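Local atomic coordinates of beta-1,3-1,4-glucanase (Caldicellulosiruptor sp. F32, PDB entry 5H4R), a protein that probably hydrolyses mixed-linkage beta-1,3-1,4-glucans such as lichenan, as a glycoside hydrolase family 5 enzyme with a TIM-barrel fold. Residues 149-154 against 189-194; 196-201 against 241-246. The protein carries 1 engineered substitution. All coordinates share one frame; numbering follows the deposited sequence.

Both contacts join loops that follow barrel strands, and the long loop between strand 181-184 and helix 205-226 takes part in each. Contact 1 sets residues 189-194 of it against the loop after strand 135-139; contact 2 sets residues 196-201 against the loop after strand 237-240. Contact 1, with none of its touching residues exposed, is mostly apolar, with one bond from Thr192 N to Tyr150 OH. Contact 2 is also largely buried, around Tyr242 and Leu200, but reaches the exposed Trp198; it combines a hydroxyl-carbonyl bond, a CH-pi contact and an indole face against glucose. The Arg190-Glu197 salt bridge joins the two, and Pro189 O probably accepts a hydrogen bond from Ala243 N, 2.7 Å away.

Contact 1 (149-154 against 189-194); sequences YYPNSQ and PRLTGS
Two of the loops that follow the strands of the TIM barrel pack together here, the one after strand 135-139 bringing Tyr149, Tyr150 and Pro151 against Pro189, Leu191 and Thr192 of the one after strand 181-184. Pro189 follows Gln188, the engineered residue of the glucan pocket, and the 189-194 end borders that pocket, the Arg190 side chain coming within about 6 Å of a bound glucose. Tyr149 has CG anti to its own N (chi1 -173°), which lays the ring beside Pro189, CE1 being 3.5 Å from Pro189 CB; Tyr149 also touches Leu217 and Pro189 touches Ile214, both of helix 205-226. Tyr150 starts out away from the other loop, yet its ring swings back. Its hydroxyl accepts a hydrogen bond from Thr192 N at 3.1 Å, moderately bent at 153°, while Thr192 OG1 sits at the ring edge near CE1. Leu191 crosses this ring at about a right angle and puts CD2 3.8 Å from Tyr150 CE2. A phenylalanine in place of Tyr150, lacking the hydroxyl, would probably leave Thr192 N without its acceptor and the ring less firmly fixed against Leu191. Pro151 is the centre of an inverse gamma turn, in which Asn152 N reaches Tyr150 O at 3.1 Å. The turn presses the proline ring on the opposite backbone, with Pro151 CD 3.3 Å from Arg190 O, a buried carbonyl oxygen without a hydrogen-bond partner in the model. Arg190 leaves its backbone away from 149-154; its NE makes a salt bridge with Glu197 OE2, and Thr192 CG2 lies 3.9 Å above one guanidinium face, toward the rim.

Contact 2 (196-201 against 241-246); sequences FEWWLD and GYAAAP. With BGC (beta-D-glucopyranose), chain B.
The hydroxyl of Tyr242 reaches Phe196 from an unusual side: Tyr242 OH donates to Phe196 O at 2.7 Å, yet stands above the carbonyl plane, 48° out of it, and so misses the lone-pair directions. The same hydroxyl accepts a hydrogen bond from Leu191 N, so it ties two parts of one loop to the loop after strand 237-240. With chi1 at -168°, CG trans to N, the Tyr242 ring extends over to segment 196-201. One face takes Leu200 CD2 in a CH-pi contact, 3.6 Å from the ring centroid and only 12° off the normal. Leu200 also touches Cys207 and Val211 of helix 205-226. Next along the chain, Ala243 and Ala244 both adopt left-handed backbone angles, and Ala243 CB meets Trp198 CE3 at 4.0 Å. The indole is sandwiched: Glu197 CG lies over one face, and glucose C1 over the opposite one, 3.8 Å from Trp198 CH2. Glucose C3 and C5 face the indole too, C3 3.9 Å from Trp198 CH2 and C5 4.0 Å from Trp198 CZ3. An aromatic platform under a pyranose ring, carried by a loop at the C-terminal end of a barrel strand, is characteristic of glycoside hydrolase substrate clefts.

Contact 1 (149-154 against 189-194)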
loop_
_atom_site.group_PDB
_atom_site.type_symbol
_atom_site.label_atom_id
_atom_site.label_comp_id
_atom_site.label_asym_id
_atom_site.label_seq_id
_atom_site.Cartn_x
_atom_site.Cartn_y
_atom_site.Cartn_z
ATOM N N TYR A 149 -9.493 7.136 -12.880
ATOM C CA TYR A 149 -8.427 6.209 -13.283
ATOM C C TYR A 149 -9.090 4.929 -13.783
ATOM O O TYR A 149 -9.751 4.225 -13.012
ATOM C CB TYR A 149 -7.474 5.915 -12.116
ATOM C CG TYR A 149 -6.248 5.108 -12.499
ATOM C CD1 TYR A 149 -6.362 3.795 -12.944
ATOM C CD2 TYR A 149 -4.968 5.677 -12.448
ATOM C CE1 TYR A 149 -5.253 3.063 -13.312
ATOM C CE2 TYR A 149 -3.857 4.942 -12.808
ATOM C CZ TYR A 149 -4.006 3.642 -13.229
ATOM O OH TYR A 149 -2.888 2.921 -13.589
ATOM N N TYR A 150 -8.949 4.633 -15.072
ATOM C CA TYR A 150 -9.440 3.348 -15.554
ATOM C C TYR A 150 -8.508 2.792 -16.635
ATOM O O TYR A 150 -8.303 3.437 -17.675
ATOM C CB TYR A 150 -10.878 3.458 -16.073
ATOM C CG TYR A 150 -11.621 2.155 -15.954
ATOM C CD1 TYR A 150 -11.992 1.657 -14.695
ATOM C CD2 TYR A 150 -11.894 1.376 -17.076
ATOM C CE1 TYR A 150 -12.650 0.454 -14.567
ATOM C CE2 TYR A 150 -12.541 0.172 -16.960
ATOM C CZ TYR A 150 -12.928 -0.286 -15.705
ATOM O OH TYR A 150 -13.558 -1.503 -15.645
ATOM N N PRO A 151 -7.938 1.585 -16.442
ATOM C CA PRO A 151 -6.855 1.126 -17.338
ATOM C C PRO A 151 -7.318 0.310 -18.540
ATOM O O PRO A 151 -7.096 -0.904 -18.631
ATOM C CB PRO A 151 -5.992 0.294 -16.391
ATOM C CG PRO A 151 -7.013 -0.359 -15.478
ATOM C CD PRO A 151 -8.050 0.719 -15.243
ATOM N N ASN A 152 -7.971 0.966 -19.496
ATOM C CA ASN A 152 -8.184 0.341 -20.787
ATOM C C ASN A 152 -8.151 1.409 -21.870
ATOM O O ASN A 152 -8.114 2.612 -21.590
ATOM C CB ASN A 152 -9.471 -0.510 -20.809
ATOM C CG ASN A 152 -10.759 0.291 -20.681
ATOM O OD1 ASN A 152 -10.780 1.528 -20.694
ATOM N ND2 ASN A 152 -11.872 -0.447 -20.569
ATOM N N SER A 153 -8.125 0.950 -23.122
ATOM C CA SER A 153 -7.979 1.886 -24.235
ATOM C C SER A 153 -9.172 2.821 -24.318
ATOM O O SER A 153 -9.012 4.008 -24.626
ATOM C CB SER A 153 -7.778 1.125 -25.551
ATOM O OG SER A 153 -6.458 0.599 -25.606
ATOM N N GLN A 154 -10.372 2.311 -24.026
ATOM C CA GLN A 154 -11.581 3.123 -24.125
ATOM C C GLN A 154 -11.506 4.357 -23.242
ATOM O O GLN A 154 -12.003 5.426 -23.619
ATOM C CB GLN A 154 -12.812 2.294 -23.750
ATOM C CG GLN A 154 -14.107 3.088 -23.730
ATOM C CD GLN A 154 -15.318 2.226 -23.423
ATOM O OE1 GLN A 154 -15.187 1.053 -23.057
ATOM N NE2 GLN A 154 -16.506 2.805 -23.569
ATOM N N PRO A 189 -4.691 -0.751 -9.596
ATOM C CA PRO A 189 -5.292 -0.449 -10.903
ATOM C C PRO A 189 -5.765 -1.728 -11.574
ATOM O O PRO A 189 -5.021 -2.704 -11.664
ATOM C CB PRO A 189 -4.146 0.211 -11.681
ATOM C CG PRO A 189 -2.923 -0.341 -11.080
ATOM C CD PRO A 189 -3.233 -0.565 -9.597
ATOM N N ARG A 190 -7.015 -1.722 -12.037
ATOM C CA ARG A 190 -7.632 -2.942 -12.541
ATOM C C ARG A 190 -8.926 -2.590 -13.261
ATOM O O ARG A 190 -9.433 -1.472 -13.168
ATOM C CB ARG A 190 -7.920 -3.923 -11.411
ATOM C CG ARG A 190 -9.000 -3.421 -10.452
ATOM C CD ARG A 190 -8.948 -4.128 -9.121
ATOM N NE ARG A 190 -10.121 -3.802 -8.332
ATOM C CZ ARG A 190 -10.247 -2.710 -7.585
ATOM N NH1 ARG A 190 -9.267 -1.813 -7.523
ATOM N NH2 ARG A 190 -11.367 -2.491 -6.923
ATOM N N LEU A 191 -9.475 -3.582 -13.948
ATOM C CA LEU A 191 -10.805 -3.478 -14.513
ATOM C C LEU A 191 -11.743 -3.900 -13.398
ATOM O O LEU A 191 -11.449 -4.855 -12.679
ATOM C CB LEU A 191 -10.943 -4.375 -15.748
ATOM C CG LEU A 191 -9.914 -4.118 -16.862
ATOM C CD1 LEU A 191 -9.988 -5.209 -17.921
ATOM C CD2 LEU A 191 -10.155 -2.777 -17.484
ATOM N N THR A 192 -12.815 -3.160 -13.188
ATOM C CA THR A 192 -13.727 -3.475 -12.094
ATOM C C THR A 192 -15.030 -4.070 -12.615
ATOM O O THR A 192 -15.440 -3.834 -13.748
ATOM C CB THR A 192 -14.045 -2.244 -11.248
ATOM O OG1 THR A 192 -14.703 -1.277 -12.070
ATOM C CG2 THR A 192 -12.795 -1.666 -10.648
ATOM N N GLY A 193 -15.684 -4.854 -11.761
ATOM C CA GLY A 193 -16.934 -5.486 -12.125
ATOM C C GLY A 193 -16.783 -6.366 -13.345
ATOM O O GLY A 193 -17.485 -6.195 -14.344
ATOM N N SER A 194 -15.826 -7.292 -13.281
ATOM C CA SER A 194 -15.411 -8.089 -14.430
ATOM C C SER A 194 -14.746 -9.347 -13.915
ATOM O O SER A 194 -14.123 -9.332 -12.852
ATOM C CB SER A 194 -14.429 -7.315 -15.314
ATOM O OG SER A 194 -13.576 -8.184 -16.038
#

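Contact 2 (196-201 against 241-246)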
loop_
_atom_site.group_PDB
_atom_site.type_symbol
_atom_site.label_atom_id
_atom_site.label_comp_id
_atom_site.label_asym_id
_atom_site.label_seq_id
_atom_site.Cartn_x
_atom_site.Cartn_y
_atom_site.Cartn_z
ATOM N N PHE A 196 -12.145 -10.335 -14.880
ATOM C CA PHE A 196 -10.719 -10.028 -14.847
ATOM C C PHE A 196 -10.321 -9.052 -13.751
ATOM O O PHE A 196 -9.171 -8.629 -13.721
ATOM C CB PHE A 196 -10.288 -9.482 -16.203
ATOM C CG PHE A 196 -10.469 -10.454 -17.332
ATOM C CD1 PHE A 196 -9.952 -11.728 -17.264
ATOM C CD2 PHE A 196 -11.151 -10.074 -18.466
ATOM C CE1 PHE A 196 -10.114 -12.627 -18.313
ATOM C CE2 PHE A 196 -11.316 -10.950 -19.524
ATOM C CZ PHE A 196 -10.794 -12.233 -19.451
ATOM N N GLU A 197 -11.222 -8.691 -12.844
ATOM C CA GLU A 197 -10.886 -7.665 -11.863
ATOM C C GLU A 197 -9.655 -8.053 -11.048
ATOM O O GLU A 197 -8.816 -7.201 -10.745
ATOM C CB GLU A 197 -12.083 -7.394 -10.936
ATOM C CG GLU A 197 -11.733 -6.352 -9.874
ATOM C CD GLU A 197 -12.909 -5.718 -9.175
ATOM O OE1 GLU A 197 -14.084 -5.990 -9.543
ATOM O OE2 GLU A 197 -12.636 -4.923 -8.215
ATOM N N TRP A 198 -9.547 -9.323 -10.654
ATOM C CA TRP A 198 -8.456 -9.762 -9.791
ATOM C C TRP A 198 -7.556 -10.815 -10.421
ATOM O O TRP A 198 -6.647 -11.311 -9.742
ATOM C CB TRP A 198 -9.003 -10.311 -8.461
ATOM C CG TRP A 198 -9.855 -9.298 -7.734
ATOM C CD1 TRP A 198 -11.209 -9.335 -7.576
ATOM C CD2 TRP A 198 -9.415 -8.079 -7.103
ATOM N NE1 TRP A 198 -11.636 -8.248 -6.854
ATOM C CE2 TRP A 198 -10.558 -7.441 -6.585
ATOM C CE3 TRP A 198 -8.173 -7.460 -6.948
ATOM C CZ2 TRP A 198 -10.498 -6.229 -5.883
ATOM C CZ3 TRP A 198 -8.112 -6.248 -6.263
ATOM C CH2 TRP A 198 -9.269 -5.648 -5.732
ATOM N N TRP A 199 -7.767 -11.172 -11.683
ATOM C CA TRP A 199 -7.009 -12.227 -12.331
ATOM C C TRP A 199 -6.964 -11.921 -13.818
ATOM O O TRP A 199 -7.965 -11.496 -14.394
ATOM C CB TRP A 199 -7.671 -13.580 -12.079
ATOM C CG TRP A 199 -7.102 -14.693 -12.893
ATOM C CD1 TRP A 199 -5.973 -15.416 -12.623
ATOM C CD2 TRP A 199 -7.629 -15.209 -14.117
ATOM N NE1 TRP A 199 -5.771 -16.357 -13.603
ATOM C CE2 TRP A 199 -6.776 -16.253 -14.531
ATOM C CE3 TRP A 199 -8.745 -14.895 -14.902
ATOM C CZ2 TRP A 199 -7.004 -16.983 -15.698
ATOM C CZ3 TRP A 199 -8.970 -15.624 -16.054
ATOM C CH2 TRP A 199 -8.103 -16.652 -16.441
ATOM N N LEU A 200 -5.811 -12.146 -14.430
ATOM C CA LEU A 200 -5.640 -11.952 -15.859
ATOM C C LEU A 200 -5.421 -13.264 -16.597
ATOM O O LEU A 200 -4.764 -14.181 -16.100
ATOM C CB LEU A 200 -4.449 -11.044 -16.147
ATOM C CG LEU A 200 -4.528 -9.650 -15.570
ATOM C CD1 LEU A 200 -3.274 -8.880 -15.948
ATOM C CD2 LEU A 200 -5.771 -8.915 -16.053
ATOM N N ASP A 201 -5.984 -13.325 -17.791
ATOM C CA ASP A 201 -5.615 -14.282 -18.819
ATOM C C ASP A 201 -4.802 -13.510 -19.854
ATOM O O ASP A 201 -5.359 -12.724 -20.623
ATOM C CB ASP A 201 -6.877 -14.891 -19.429
ATOM C CG ASP A 201 -6.598 -15.854 -20.557
ATOM O OD1 ASP A 201 -5.434 -16.012 -20.964
ATOM O OD2 ASP A 201 -7.571 -16.452 -21.066
ATOM N N GLY A 241 1.839 -3.088 -10.571
ATOM C CA GLY A 241 1.208 -3.697 -11.718
ATOM C C GLY A 241 -0.281 -3.927 -11.484
ATOM O O GLY A 241 -0.882 -3.425 -10.536
ATOM N N TYR A 242 -0.878 -4.693 -12.387
ATOM C CA TYR A 242 -2.311 -4.936 -12.335
ATOM C C TYR A 242 -2.741 -5.435 -10.958
ATOM O O TYR A 242 -2.198 -6.409 -10.433
ATOM C CB TYR A 242 -2.698 -5.940 -13.424
ATOM C CG TYR A 242 -4.185 -6.037 -13.650
ATOM C CD1 TYR A 242 -4.980 -6.887 -12.869
ATOM C CD2 TYR A 242 -4.808 -5.263 -14.623
ATOM C CE1 TYR A 242 -6.355 -6.942 -13.072
ATOM C CE2 TYR A 242 -6.168 -5.310 -14.837
ATOM C CZ TYR A 242 -6.937 -6.162 -14.073
ATOM O OH TYR A 242 -8.277 -6.192 -14.292
ATOM N N ALA A 243 -3.723 -4.742 -10.380
ATOM C CA ALA A 243 -4.327 -5.069 -9.088
ATOM C C ALA A 243 -3.316 -5.050 -7.946
ATOM O O ALA A 243 -3.615 -5.532 -6.849
ATOM C CB ALA A 243 -5.047 -6.425 -9.143
ATOM N N ALA A 244 -2.140 -4.470 -8.175
ATOM C CA ALA A 244 -1.014 -4.509 -7.235
ATOM C C ALA A 244 -0.613 -5.936 -6.891
ATOM O O ALA A 244 0.046 -6.172 -5.879
ATOM C CB ALA A 244 -1.304 -3.728 -5.945
ATOM N N ALA A 245 -0.948 -6.895 -7.738
ATOM C CA ALA A 245 -0.591 -8.272 -7.457
ATOM C C ALA A 245 0.886 -8.518 -7.752
ATOM O O ALA A 245 1.423 -7.982 -8.723
ATOM C CB ALA A 245 -1.430 -9.224 -8.291
ATOM N N PRO A 246 1.554 -9.352 -6.953
ATOM C CA PRO A 246 2.920 -9.769 -7.329
ATOM C C PRO A 246 2.981 -10.353 -8.733
ATOM O O PRO A 246 3.925 -10.078 -9.498
ATOM C CB PRO A 246 3.284 -10.811 -6.267
ATOM C CG PRO A 246 2.276 -10.649 -5.174
ATOM C CD PRO A 246 1.055 -10.038 -5.756
HETATM C C2 BGC B . -9.898 -7.583 -1.974
HETATM C C3 BGC B . -9.675 -6.079 -1.827
HETATM C C4 BGC B . -8.241 -5.792 -1.377
HETATM C C5 BGC B . -7.265 -6.466 -2.349
HETATM C C6 BGC B . -5.814 -6.581 -1.863
HETATM C C1 BGC B . -8.882 -8.157 -2.963
HETATM O O1 BGC B . -8.966 -9.591 -3.074
HETATM O O2 BGC B . -11.248 -7.786 -2.412
HETATM O O3 BGC B . -10.586 -5.555 -0.859
HETATM O O4 BGC B . -8.149 -4.353 -1.388
HETATM O O5 BGC B . -7.602 -7.837 -2.452
HETATM O O6 BGC B . -5.039 -7.444 -2.741
#